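Local coordinates for protein suppressor of RNA silencing p3 (Rice hoja blanca virus, PDB 3AJF) that suppresses RNA-mediated gene silencing in its host, presumably by binding double-stranded RNA, forms a homodimer and is represented here by its helical domain, at residues W61-K66 and H72-L77; D25-R30 and S53-S58. All blocks are in the same frame, centred on the assembly; numbering follows the deposited sequence.

Contact 1: W61-K66 and H72-L77; sequences WMLSHK and HYRLPL
R74 and L63 both set CG beside their own backbone N, anti to the carbonyl carbon (chi1 -59° for R74), and a bend at chi3 of R74 (73°) turns its guanidinium onto the end of helix 49-64. There R74 NH2 donates to L63 O at 2.7 Å, nearly straight at 169°. The carbonyl oxygen takes the bond on a lone pair, and it lies in the guanidinium plane. L63 CD2 also lies over one face of the R74 guanidinium, toward its rim, 3.7 Å from R74 NH2. R74 NH1 donates a hydrogen bond to a water 2.9 Å away, which in turn bonds to M62 O and K66 O. Beside this polar group, L77 places CD2 between two neighbours: 3.9 Å from CG of L63 and 3.8 Å from CE of M62, a selenomethionine whose side chain crosses that of L77 at about a right angle. L69, in the loop between the helices, packs on M62, L63 and R74. The buried guanidinium thus holds L63 O directly, where the helix dipole would probably favour it, M62 O and K66 O through water, and F88 O of the second subunit, linking both helix ends to the dimer partner.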
# COMPACT_ATOMS: atom_id res chain seq x y z
N TRP A 61 5.32 -0.51 6.69
CA TRP A 61 6.36 -0.44 7.73
C TRP A 61 7.27 -1.69 7.75
O TRP A 61 8.50 -1.57 7.79
CB TRP A 61 5.79 -0.14 9.13
CG TRP A 61 6.89 -0.21 10.15
CD1 TRP A 61 7.70 0.81 10.57
CD2 TRP A 61 7.31 -1.38 10.84
NE1 TRP A 61 8.60 0.34 11.52
CE2 TRP A 61 8.39 -1.01 11.68
CE3 TRP A 61 6.86 -2.71 10.85
CZ2 TRP A 61 9.05 -1.93 12.51
CZ3 TRP A 61 7.52 -3.63 11.69
CH2 TRP A 61 8.61 -3.23 12.50
N MSE A 62 6.67 -2.88 7.70
CA MSE A 62 7.41 -4.14 7.68
C MSE A 62 8.37 -4.23 6.48
O MSE A 62 9.44 -4.85 6.58
CB MSE A 62 6.46 -5.34 7.64
CG MSE A 62 5.61 -5.55 8.88
SE MSE A 62 4.10 -6.79 8.65
CE MSE A 62 4.96 -8.57 8.35
N LEU A 63 7.96 -3.68 5.33
CA LEU A 63 8.80 -3.71 4.13
C LEU A 63 9.88 -2.62 4.13
O LEU A 63 10.95 -2.79 3.53
CB LEU A 63 7.94 -3.56 2.87
CG LEU A 63 7.03 -4.75 2.57
CD1 LEU A 63 5.87 -4.39 1.59
CD2 LEU A 63 7.91 -5.88 2.02
N SER A 64 9.58 -1.49 4.74
CA SER A 64 10.45 -0.32 4.62
C SER A 64 11.41 -0.20 5.80
O SER A 64 12.46 0.43 5.67
CB SER A 64 9.61 0.95 4.48
OG SER A 64 8.82 1.21 5.64
N HIS A 65 11.04 -0.77 6.95
CA HIS A 65 11.81 -0.52 8.19
C HIS A 65 12.32 -1.79 8.87
O HIS A 65 13.37 -1.77 9.50
CB HIS A 65 11.01 0.29 9.21
CG HIS A 65 10.78 1.71 8.81
ND1 HIS A 65 11.57 2.74 9.26
CD2 HIS A 65 9.86 2.26 8.00
CE1 HIS A 65 11.14 3.88 8.73
NE2 HIS A 65 10.10 3.61 7.97
N LYS A 66 11.57 -2.88 8.76
CA LYS A 66 11.86 -4.10 9.53
C LYS A 66 13.04 -4.83 8.92
O LYS A 66 12.93 -5.47 7.87
CB LYS A 66 10.64 -5.03 9.62
CG LYS A 66 10.81 -6.20 10.58
CD LYS A 66 9.53 -7.05 10.68
CE LYS A 66 9.82 -8.45 11.24
NZ LYS A 66 10.27 -8.36 12.65
N HIS A 72 12.07 -14.37 1.87
CA HIS A 72 10.99 -14.95 1.08
C HIS A 72 9.61 -14.38 1.40
O HIS A 72 8.64 -14.73 0.75
CB HIS A 72 11.01 -16.49 1.13
CG HIS A 72 10.66 -17.06 2.47
ND1 HIS A 72 11.47 -16.92 3.58
CD2 HIS A 72 9.60 -17.81 2.87
CE1 HIS A 72 10.90 -17.52 4.61
NE2 HIS A 72 9.78 -18.08 4.21
N TYR A 73 9.53 -13.50 2.39
CA TYR A 73 8.28 -12.84 2.71
C TYR A 73 8.09 -11.58 1.88
O TYR A 73 6.98 -11.08 1.79
CB TYR A 73 8.21 -12.50 4.21
CG TYR A 73 7.87 -13.67 5.14
CD1 TYR A 73 7.89 -15.00 4.69
CD2 TYR A 73 7.56 -13.43 6.48
CE1 TYR A 73 7.56 -16.06 5.54
CE2 TYR A 73 7.24 -14.49 7.33
CZ TYR A 73 7.25 -15.78 6.86
OH TYR A 73 6.94 -16.79 7.72
N ARG A 74 9.16 -11.09 1.23
CA ARG A 74 9.05 -9.77 0.59
C ARG A 74 8.04 -9.72 -0.56
O ARG A 74 7.27 -8.75 -0.67
CB ARG A 74 10.42 -9.19 0.14
CG ARG A 74 11.44 -9.00 1.28
CD ARG A 74 12.58 -8.09 0.83
NE ARG A 74 12.10 -6.71 0.75
CZ ARG A 74 11.90 -5.91 1.79
NH1 ARG A 74 12.22 -6.30 3.01
NH2 ARG A 74 11.43 -4.68 1.60
N LEU A 75 8.06 -10.73 -1.41
CA LEU A 75 7.21 -10.75 -2.60
C LEU A 75 5.72 -10.93 -2.23
O LEU A 75 4.87 -10.16 -2.71
CB LEU A 75 7.69 -11.80 -3.61
CG LEU A 75 6.89 -11.97 -4.92
CD1 LEU A 75 6.69 -10.62 -5.61
CD2 LEU A 75 7.55 -12.96 -5.86
N PRO A 76 5.41 -11.93 -1.40
CA PRO A 76 4.00 -12.05 -0.98
C PRO A 76 3.47 -10.85 -0.19
O PRO A 76 2.30 -10.48 -0.37
CB PRO A 76 3.97 -13.31 -0.12
CG PRO A 76 5.40 -13.77 0.06
CD PRO A 76 6.26 -13.04 -0.91
N LEU A 77 4.30 -10.23 0.65
CA LEU A 77 3.82 -9.12 1.44
C LEU A 77 3.58 -7.90 0.55
O LEU A 77 2.60 -7.18 0.72
CB LEU A 77 4.79 -8.80 2.58
CG LEU A 77 4.42 -7.69 3.56
CD1 LEU A 77 3.01 -7.92 4.14
CD2 LEU A 77 5.48 -7.62 4.67
O HOH W 1 11.89 -5.05 5.55

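Contact 2: D25-R30 and S53-S58; sequences DILNER and SVFLKS. With SO4 (sulfate ion), chain E.
Beside the packing of L27 against V54 and S58, a sulfate ion, probably from the crystallisation liquor, sits between R30 and K57, one basic side chain from each helix. K57 NZ donates to sulfate O1 at 3.0 Å, reaching it through a bend at chi3 (93°). On the arginine side a weak hydrogen bond runs from R30 NH2 to sulfate O3, but NH1 lies implausibly close to the ion, so the exact placement there is doubtful. The anion would offset the two positive charges, and the pair is at least consistent with a surface able to meet phosphates, though the ion alone does not establish it. Inside, L27 carries the packing. With CG anti to the backbone N (chi1 173°), it sends its two methyls different ways: CD1 to S58 OG at 3.4 Å and to V54 CG1 at 3.7 Å, CD2 to F55 CD1 at 4.0 Å. The leucine crosses both V54 and F55 at about a right angle. S58 is small enough for the backbones to close up, with L27 CA 5.7 Å from S58 CA. The segment axes approach to 9.7 Å at 119°. From helix 36-44, F39 packs on L27 while M42 and I43 pack on F55, and Y84 of helix 74-85 meets the F55 ring edge-to-face, so the crossing of helices 17-30 and 49-64 lies against both remaining helices.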
# COMPACT_ATOMS: atom_id res chain seq x y z
N ASP A 25 0.20 -9.99 14.05
CA ASP A 25 0.84 -9.76 15.34
C ASP A 25 1.40 -8.33 15.44
O ASP A 25 1.27 -7.66 16.47
CB ASP A 25 1.97 -10.75 15.56
CG ASP A 25 1.48 -12.11 15.97
OD1 ASP A 25 0.26 -12.24 16.26
OD2 ASP A 25 2.30 -13.05 16.04
N ILE A 26 2.03 -7.90 14.35
CA ILE A 26 2.67 -6.58 14.29
C ILE A 26 1.59 -5.51 14.26
O ILE A 26 1.67 -4.55 15.01
CB ILE A 26 3.63 -6.52 13.06
CG1 ILE A 26 4.88 -7.35 13.37
CG2 ILE A 26 3.98 -5.08 12.69
CD1 ILE A 26 5.87 -7.55 12.20
N LEU A 27 0.56 -5.71 13.42
CA LEU A 27 -0.55 -4.76 13.32
C LEU A 27 -1.26 -4.62 14.68
O LEU A 27 -1.56 -3.51 15.14
CB LEU A 27 -1.53 -5.21 12.23
CG LEU A 27 -2.85 -4.47 12.07
CD1 LEU A 27 -2.59 -2.99 11.83
CD2 LEU A 27 -3.58 -5.06 10.91
N ASN A 28 -1.52 -5.76 15.30
CA ASN A 28 -2.26 -5.81 16.55
C ASN A 28 -1.44 -5.25 17.72
O ASN A 28 -1.99 -4.68 18.67
CB ASN A 28 -2.77 -7.24 16.84
CG ASN A 28 -3.52 -7.35 18.17
OD1 ASN A 28 -2.96 -7.84 19.16
ND2 ASN A 28 -4.78 -6.91 18.20
N GLU A 29 -0.11 -5.41 17.66
CA GLU A 29 0.74 -4.82 18.69
C GLU A 29 0.65 -3.29 18.60
O GLU A 29 0.48 -2.63 19.63
CB GLU A 29 2.18 -5.29 18.51
CG GLU A 29 3.15 -4.94 19.65
CD GLU A 29 4.46 -5.77 19.55
OE1 GLU A 29 4.42 -6.89 18.96
OE2 GLU A 29 5.53 -5.31 20.05
N ARG A 30 0.77 -2.74 17.38
CA ARG A 30 0.69 -1.28 17.17
C ARG A 30 -0.73 -0.78 17.49
O ARG A 30 -0.89 0.27 18.09
CB ARG A 30 1.13 -0.87 15.74
CG ARG A 30 1.42 0.68 15.55
CD ARG A 30 2.86 1.09 15.87
NE ARG A 30 3.10 2.55 15.79
CZ ARG A 30 2.41 3.35 15.01
NH1 ARG A 30 1.47 2.82 14.25
NH2 ARG A 30 2.66 4.65 14.96
N SER A 53 -6.30 1.80 5.81
CA SER A 53 -5.11 2.64 5.89
C SER A 53 -4.13 2.13 6.92
O SER A 53 -2.91 2.03 6.66
CB SER A 53 -5.49 4.08 6.25
OG SER A 53 -4.32 4.83 6.48
N VAL A 54 -4.64 1.82 8.11
CA VAL A 54 -3.84 1.28 9.20
C VAL A 54 -3.23 -0.12 8.86
O VAL A 54 -2.03 -0.37 9.08
CB VAL A 54 -4.71 1.23 10.46
CG1 VAL A 54 -4.09 0.40 11.53
CG2 VAL A 54 -4.98 2.67 10.98
N PHE A 55 -4.05 -1.02 8.31
CA PHE A 55 -3.62 -2.34 7.80
C PHE A 55 -2.48 -2.21 6.80
O PHE A 55 -1.43 -2.84 6.95
CB PHE A 55 -4.86 -2.96 7.15
CG PHE A 55 -4.68 -4.29 6.46
CD1 PHE A 55 -4.81 -5.49 7.17
CD2 PHE A 55 -4.54 -4.36 5.05
CE1 PHE A 55 -4.73 -6.76 6.50
CE2 PHE A 55 -4.45 -5.61 4.38
CZ PHE A 55 -4.55 -6.79 5.09
N LEU A 56 -2.65 -1.35 5.79
CA LEU A 56 -1.59 -1.15 4.78
C LEU A 56 -0.32 -0.51 5.35
O LEU A 56 0.80 -0.88 4.96
CB LEU A 56 -2.09 -0.32 3.59
CG LEU A 56 -3.24 -0.93 2.76
CD1 LEU A 56 -3.78 0.16 1.86
CD2 LEU A 56 -2.80 -2.08 1.94
N LYS A 57 -0.49 0.46 6.25
CA LYS A 57 0.65 1.13 6.85
C LYS A 57 1.53 0.19 7.68
O LYS A 57 2.77 0.35 7.70
CB LYS A 57 0.20 2.32 7.69
CG LYS A 57 -0.14 3.51 6.86
CD LYS A 57 -1.17 4.37 7.57
CE LYS A 57 -0.60 5.46 8.41
NZ LYS A 57 -1.73 5.94 9.30
N SER A 58 0.92 -0.78 8.35
CA SER A 58 1.71 -1.81 9.06
C SER A 58 2.53 -2.69 8.10
O SER A 58 3.71 -2.98 8.36
CB SER A 58 0.85 -2.70 9.97
OG SER A 58 0.70 -2.16 11.27
S SO4 E . 0.03 3.98 12.12
O1 SO4 E . -1.35 4.13 11.64
O2 SO4 E . 0.47 2.59 12.08
O3 SO4 E . 0.08 4.53 13.46
O4 SO4 E . 0.94 4.74 11.28

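Following the chain from the N terminus, helix 17-30 comes first, and contact 2 closes when helix 49-64 returns to it after 22 intervening residues, among them helix 36-44. The same helix then runs on to its C-terminal end, where contact 1 closes a much shorter loop, with five residues between its segments, as helix 74-85 begins. The two closures are in series and neither nest nor cross. Their centres are 13 Å apart, yet they meet directly: I26 packs on W61, M62 and K66. Helix 49-64 is therefore the shared element, held to helix 17-30 and to helix 74-85, which the C10-C79 disulfide also ties to strand 9-10.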